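Side-chain contacts in alpha-glucosidase (Bacteroides thetaiotaomicron, PDB 5XFM), which hydrolyses beta-L-arabinopyranosides and alpha-galactosides as a bifunctional, calcium-containing enzyme of glycoside hydrolase family 97: residues A[544-549]-A[605-610]; A[556-561]-A[595-600]. The protein carries 1 engineered substitution. All coordinates share one frame; numbering follows the deposited sequence.

Two ways of packing against one antiparallel sheet can be compared here, and the chemistry follows the surroundings. Contact 1 is buried and almost wholly aromatic: helix 541-549, from the glycoside hydrolase 97 catalytic region of TIM-barrel type, meets strand 603-609 through two rings. Contact 2 lies at the surface, within the C-terminal region, where strand 556-563 meets the loop that precedes strand 603-609; charged groups, a thioether and a small apolar pair share the work. The helix and strand 556-563 follow each other in the chain, and both segments of contact 2 lie between those of contact 1, nested inside the loop it closes. Their centres lie about 19 Å apart, and they do not touch.

Contact 1 of 2, residues A[544-549]-A[605-610]; sequences MDFMKR and ALYKDD
Phe546 and Tyr607, both buried, form a T-shaped (edge-to-face) pair that carries nearly all of the contact between helix and strand. The edge of the Phe546 ring is directed at the face of Tyr607, with the ring centroids 5.5 Å apart and the planes inclined at 67°, some way short of perpendicular. The approach is offset toward the phenol end of the tyrosine: Phe546 CD1 lies 4.1 Å from Tyr607 CZ, and the hydroxyl lies at the edge of the phenylalanine ring, near its plane. Phe546 CB supports the same end of the tyrosine, coming to 4.0 Å from Tyr607 OH and 4.1 Å from Tyr607 CE2. These are ordinary van der Waals separations, and no hydrogen bond crosses between the segments. With its CG anti to the backbone N (chi1 170°), Phe546 carries its ring off the helix to lie across the tyrosine. The two rings bridge backbones whose nearest CA atoms, those of Phe546 and Tyr607, are still 9.5 Å apart. Arg549, exposed at the margin, adds only a slight touch, its NH1 4.3 Å from Tyr607 OH, too long for a hydrogen bond. Phe546 also packs on Leu516 and Thr519 of helix 512-521, and both rings lie against Leu639 and Ile641 of strand 636-641, the neighbour of Tyr607 in the sheet. Tyr607 also touches Leu617 of strand 615-621. Through Phe546, helix 541-549 thus packs on the C-terminal beta sheet, and Asp609, touching Val513, brings helix 512-521 to it as well.

Contact 2 of 2, residues A[556-561]-A[595-600]; sequences ETRFVD and DLEMFA
A surface salt-bridge network of Glu556, Arg558 and Glu597 links the first strand of the C-terminal sheet to a 3-10 turn, and Arg558 is its middle member. Its two acidic partners are held very differently. Glu556 OE2 takes a bent hydrogen bond from Arg558 NH1 at 2.6 Å; the oxygen lies in the guanidinium plane, while the donor, on the syn side, is tilted 32° out of the carboxylate plane. Glu556 OE1 has a second partner in Arg573. Glu597, across the contact, has its OE1 4.0 Å from Arg558 NH2, a long salt bridge of charges only, no N-H being directed at the oxygen. Met598 reaches in from the opposite direction, its SD oblique to the guanidinium, 3.1 Å from Arg558 NH2, and its CE 3.4 Å from Arg558 NE. Bends at chi2 (-131°) and chi3 (-77°) fold the arginine chain around this methyl, which also reaches CB. With an alanine in place of Arg558, Glu597 would probably lose the charge it faces, Glu556 would keep Arg573 alone of these two arginines, and the Met598 thioether would lose much of its packing surface. Further along the strand, Val560 CG1 meets Leu596 CD2 at 3.7 Å, the two side chains crossing at about a right angle. Val560 and Asp561 face Val569 in a classic beta bulge. Trp578 of strand 577-584 touches Glu556, Arg558 and Met598, while Leu596 reaches Leu580 on that strand and Val628 on strand 627-632. Helix 270-274 borders Arg558 through Glu274.

Contact 1 of 2, residues A[544-549]-A[605-610]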
loop_
_atom_site.group_PDB
_atom_site.type_symbol
_atom_site.label_atom_id
_atom_site.label_comp_id
_atom_site.label_asym_id
_atom_site.label_seq_id
_atom_site.Cartn_x
_atom_site.Cartn_y
_atom_site.Cartn_z
ATOM N N MET A 544 13.998 6.288 -22.677
ATOM C CA MET A 544 13.204 5.193 -23.214
ATOM C C MET A 544 13.979 3.883 -23.168
ATOM O O MET A 544 13.397 2.809 -22.964
ATOM C CB MET A 544 12.770 5.521 -24.638
ATOM C CG MET A 544 11.957 6.794 -24.711
ATOM S SD MET A 544 10.552 6.712 -23.587
ATOM C CE MET A 544 9.595 5.396 -24.355
ATOM N N ASP A 545 15.297 3.993 -23.322
ATOM C CA ASP A 545 16.193 2.853 -23.207
ATOM C C ASP A 545 16.147 2.300 -21.797
ATOM O O ASP A 545 16.076 1.086 -21.606
ATOM C CB ASP A 545 17.632 3.223 -23.584
ATOM C CG ASP A 545 17.839 3.309 -25.087
ATOM O OD1 ASP A 545 17.141 2.584 -25.827
ATOM O OD2 ASP A 545 18.715 4.079 -25.530
ATOM N N PHE A 546 16.201 3.186 -20.806
ATOM C CA PHE A 546 16.062 2.737 -19.428
ATOM C C PHE A 546 14.724 2.028 -19.225
ATOM O O PHE A 546 14.674 0.925 -18.668
ATOM C CB PHE A 546 16.159 3.898 -18.442
ATOM C CG PHE A 546 15.784 3.516 -17.029
ATOM C CD1 PHE A 546 16.714 2.918 -16.192
ATOM C CD2 PHE A 546 14.500 3.713 -16.554
ATOM C CE1 PHE A 546 16.373 2.549 -14.905
ATOM C CE2 PHE A 546 14.154 3.342 -15.268
ATOM C CZ PHE A 546 15.089 2.765 -14.444
ATOM N N MET A 547 13.643 2.665 -19.679
ATOM C CA MET A 547 12.299 2.130 -19.462
ATOM C C MET A 547 12.144 0.761 -20.113
ATOM O O MET A 547 11.314 -0.044 -19.690
ATOM C CB MET A 547 11.235 3.095 -19.977
ATOM C CG MET A 547 11.107 4.342 -19.121
ATOM S SD MET A 547 10.841 3.929 -17.388
ATOM C CE MET A 547 9.240 3.134 -17.457
ATOM N N LYS A 548 12.935 0.503 -21.148
ATOM C CA LYS A 548 12.951 -0.824 -21.750
ATOM C C LYS A 548 13.514 -1.906 -20.808
ATOM O O LYS A 548 13.178 -3.084 -20.946
ATOM C CB LYS A 548 13.739 -0.799 -23.059
ATOM C CG LYS A 548 12.914 -0.328 -24.249
ATOM C CD LYS A 548 13.799 0.135 -25.395
ATOM C CE LYS A 548 13.106 -0.051 -26.742
ATOM N NZ LYS A 548 12.866 1.237 -27.451
ATOM N N ARG A 549 14.364 -1.519 -19.859
ATOM C CA ARG A 549 15.011 -2.493 -18.974
ATOM C C ARG A 549 14.497 -2.466 -17.541
ATOM O O ARG A 549 14.992 -3.213 -16.694
ATOM C CB ARG A 549 16.527 -2.272 -18.945
ATOM C CG ARG A 549 17.195 -2.256 -20.308
ATOM C CD ARG A 549 18.712 -2.300 -20.186
ATOM N NE ARG A 549 19.353 -1.293 -21.030
ATOM C CZ ARG A 549 20.186 -0.354 -20.582
ATOM N NH1 ARG A 549 20.497 -0.294 -19.291
ATOM N NH2 ARG A 549 20.714 0.523 -21.426
ATOM N N ALA A 605 26.380 2.935 -13.713
ATOM C CA ALA A 605 25.699 3.772 -14.697
ATOM C C ALA A 605 24.946 4.872 -13.968
ATOM O O ALA A 605 24.154 4.593 -13.066
ATOM C CB ALA A 605 24.749 2.946 -15.553
ATOM N N LEU A 606 25.186 6.120 -14.358
ATOM C CA LEU A 606 24.602 7.245 -13.640
ATOM C C LEU A 606 23.648 8.070 -14.500
ATOM O O LEU A 606 24.034 8.633 -15.525
ATOM C CB LEU A 606 25.714 8.145 -13.097
ATOM C CG LEU A 606 25.291 9.508 -12.550
ATOM C CD1 LEU A 606 24.402 9.323 -11.340
ATOM C CD2 LEU A 606 26.501 10.371 -12.214
ATOM N N TYR A 607 22.401 8.146 -14.047
ATOM C CA TYR A 607 21.380 8.989 -14.644
ATOM C C TYR A 607 21.246 10.226 -13.779
ATOM O O TYR A 607 21.021 10.126 -12.569
ATOM C CB TYR A 607 20.040 8.255 -14.751
ATOM C CG TYR A 607 20.066 7.065 -15.682
ATOM C CD1 TYR A 607 20.613 5.855 -15.281
ATOM C CD2 TYR A 607 19.557 7.160 -16.967
ATOM C CE1 TYR A 607 20.644 4.771 -16.134
ATOM C CE2 TYR A 607 19.583 6.084 -17.826
ATOM C CZ TYR A 607 20.125 4.892 -17.407
ATOM O OH TYR A 607 20.147 3.818 -18.269
ATOM N N LYS A 608 21.384 11.387 -14.401
ATOM C CA LYS A 608 21.450 12.634 -13.661
ATOM C C LYS A 608 20.778 13.762 -14.451
ATOM O O LYS A 608 20.667 13.683 -15.671
ATOM C CB LYS A 608 22.929 12.927 -13.356
ATOM C CG LYS A 608 23.340 14.367 -13.147
ATOM C CD LYS A 608 24.856 14.466 -13.124
ATOM C CE LYS A 608 25.322 15.869 -12.799
ATOM N NZ LYS A 608 26.808 15.937 -12.730
ATOM N N ASP A 609 20.340 14.815 -13.768
ATOM C CA ASP A 609 19.852 15.998 -14.466
ATOM C C ASP A 609 21.067 16.808 -14.872
ATOM O O ASP A 609 21.941 17.053 -14.045
ATOM C CB ASP A 609 18.933 16.849 -13.578
ATOM C CG ASP A 609 17.782 16.055 -12.963
ATOM O OD1 ASP A 609 17.081 15.329 -13.700
ATOM O OD2 ASP A 609 17.575 16.168 -11.734
ATOM N N ASP A 610 21.135 17.252 -16.123
ATOM C CA ASP A 610 22.241 18.134 -16.461
ATOM C C ASP A 610 21.880 19.495 -15.883
ATOM O O ASP A 610 20.736 19.717 -15.489
ATOM C CB ASP A 610 22.512 18.173 -17.979
ATOM C CG ASP A 610 21.371 18.779 -18.793
ATOM O OD1 ASP A 610 20.455 19.413 -18.225
ATOM O OD2 ASP A 610 21.398 18.610 -20.035
#

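Contact 2 of 2, residues A[556-561]-A[595-600]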
loop_
_atom_site.group_PDB
_atom_site.type_symbol
_atom_site.label_atom_id
_atom_site.label_comp_id
_atom_site.label_asym_id
_atom_site.label_seq_id
_atom_site.Cartn_x
_atom_site.Cartn_y
_atom_site.Cartn_z
ATOM N N GLU A 556 15.324 -7.418 -2.677
ATOM C CA GLU A 556 15.763 -6.725 -1.469
ATOM C C GLU A 556 15.632 -5.205 -1.610
ATOM O O GLU A 556 15.768 -4.654 -2.708
ATOM C CB GLU A 556 17.212 -7.098 -1.143
ATOM C CG GLU A 556 17.715 -6.598 0.205
ATOM C CD GLU A 556 19.203 -6.830 0.389
ATOM O OE1 GLU A 556 19.796 -7.580 -0.421
ATOM O OE2 GLU A 556 19.779 -6.253 1.338
ATOM N N THR A 557 15.345 -4.535 -0.498
ATOM C CA THR A 557 15.208 -3.086 -0.490
ATOM C C THR A 557 15.969 -2.509 0.694
ATOM O O THR A 557 15.787 -2.945 1.830
ATOM C CB THR A 557 13.730 -2.652 -0.415
ATOM O OG1 THR A 557 13.051 -3.053 -1.612
ATOM C CG2 THR A 557 13.615 -1.137 -0.255
ATOM N N ARG A 558 16.816 -1.521 0.436
ATOM C CA ARG A 558 17.577 -0.904 1.510
ATOM C C ARG A 558 17.360 0.608 1.517
ATOM O O ARG A 558 17.524 1.284 0.492
ATOM C CB ARG A 558 19.062 -1.258 1.386
ATOM C CG ARG A 558 19.324 -2.762 1.519
ATOM C CD ARG A 558 20.439 -3.109 2.503
ATOM N NE ARG A 558 21.782 -2.881 1.977
ATOM C CZ ARG A 558 22.543 -3.826 1.429
ATOM N NH1 ARG A 558 22.093 -5.068 1.316
ATOM N NH2 ARG A 558 23.758 -3.528 0.986
ATOM N N PHE A 559 16.966 1.128 2.678
ATOM C CA PHE A 559 16.828 2.565 2.872
ATOM C C PHE A 559 18.202 3.187 3.052
ATOM O O PHE A 559 18.983 2.763 3.903
ATOM C CB PHE A 559 15.924 2.864 4.072
ATOM C CG PHE A 559 15.810 4.328 4.403
ATOM C CD1 PHE A 559 15.137 5.194 3.552
ATOM C CD2 PHE A 559 16.344 4.832 5.583
ATOM C CE1 PHE A 559 15.020 6.545 3.859
ATOM C CE2 PHE A 559 16.230 6.182 5.900
ATOM C CZ PHE A 559 15.567 7.040 5.035
ATOM N N VAL A 560 18.497 4.183 2.226
ATOM C CA VAL A 560 19.799 4.834 2.238
ATOM C C VAL A 560 19.740 6.163 2.974
ATOM O O VAL A 560 20.531 6.412 3.881
ATOM C CB VAL A 560 20.310 5.069 0.803
ATOM C CG1 VAL A 560 21.716 5.641 0.828
ATOM C CG2 VAL A 560 20.269 3.771 0.009
ATOM N N ASP A 561 18.798 7.018 2.585
ATOM C CA ASP A 561 18.643 8.307 3.254
ATOM C C ASP A 561 17.296 8.918 2.916
ATOM O O ASP A 561 16.609 8.436 2.024
ATOM C CB ASP A 561 19.770 9.268 2.859
ATOM C CG ASP A 561 19.866 10.467 3.787
ATOM O OD1 ASP A 561 19.478 10.335 4.969
ATOM O OD2 ASP A 561 20.322 11.539 3.335
ATOM N N ASP A 595 27.074 6.519 1.795
ATOM C CA ASP A 595 27.903 5.338 1.922
ATOM C C ASP A 595 27.152 4.195 1.253
ATOM O O ASP A 595 26.148 3.708 1.772
ATOM C CB ASP A 595 28.195 5.034 3.396
ATOM C CG ASP A 595 29.100 3.826 3.584
ATOM O OD1 ASP A 595 29.943 3.554 2.701
ATOM O OD2 ASP A 595 28.965 3.142 4.621
ATOM N N LEU A 596 27.628 3.796 0.080
ATOM C CA LEU A 596 26.939 2.794 -0.723
ATOM C C LEU A 596 27.732 1.501 -0.845
ATOM O O LEU A 596 28.459 1.306 -1.817
ATOM C CB LEU A 596 26.618 3.349 -2.113
ATOM C CG LEU A 596 25.827 4.659 -2.142
ATOM C CD1 LEU A 596 25.476 5.037 -3.568
ATOM C CD2 LEU A 596 24.573 4.554 -1.287
ATOM N N GLU A 597 27.606 0.638 0.160
ATOM C CA GLU A 597 28.238 -0.683 0.149
ATOM C C GLU A 597 27.946 -1.396 -1.169
ATOM O O GLU A 597 28.830 -2.027 -1.750
ATOM C CB GLU A 597 27.758 -1.525 1.333
ATOM C CG GLU A 597 27.978 -3.022 1.159
ATOM C CD GLU A 597 27.446 -3.838 2.325
ATOM O OE1 GLU A 597 26.951 -3.235 3.299
ATOM O OE2 GLU A 597 27.530 -5.086 2.266
ATOM N N MET A 598 26.697 -1.274 -1.620
ATOM C CA MET A 598 26.227 -1.786 -2.907
ATOM C C MET A 598 27.256 -1.694 -4.027
ATOM O O MET A 598 27.530 -2.668 -4.726
ATOM C CB MET A 598 24.993 -0.999 -3.372
ATOM C CG MET A 598 24.125 -0.397 -2.281
ATOM S SD MET A 598 23.146 -1.637 -1.427
ATOM C CE MET A 598 22.059 -0.582 -0.476
ATOM N N PHE A 599 27.799 -0.497 -4.202
ATOM C CA PHE A 599 28.611 -0.189 -5.365
ATOM C C PHE A 599 30.111 -0.288 -5.112
ATOM O O PHE A 599 30.905 0.060 -5.983
ATOM C CB PHE A 599 28.236 1.200 -5.862
ATOM C CG PHE A 599 26.794 1.313 -6.254
ATOM C CD1 PHE A 599 26.166 0.271 -6.914
ATOM C CD2 PHE A 599 26.058 2.439 -5.938
ATOM C CE1 PHE A 599 24.836 0.359 -7.273
ATOM C CE2 PHE A 599 24.723 2.533 -6.296
ATOM C CZ PHE A 599 24.114 1.489 -6.963
ATOM N N ALA A 600 30.472 -0.762 -3.917
ATOM C CA ALA A 600 31.829 -1.210 -3.577
ATOM C C ALA A 600 32.936 -0.396 -4.243
ATOM O O ALA A 600 33.071 0.797 -3.994
ATOM C CB ALA A 600 31.987 -2.689 -3.932
#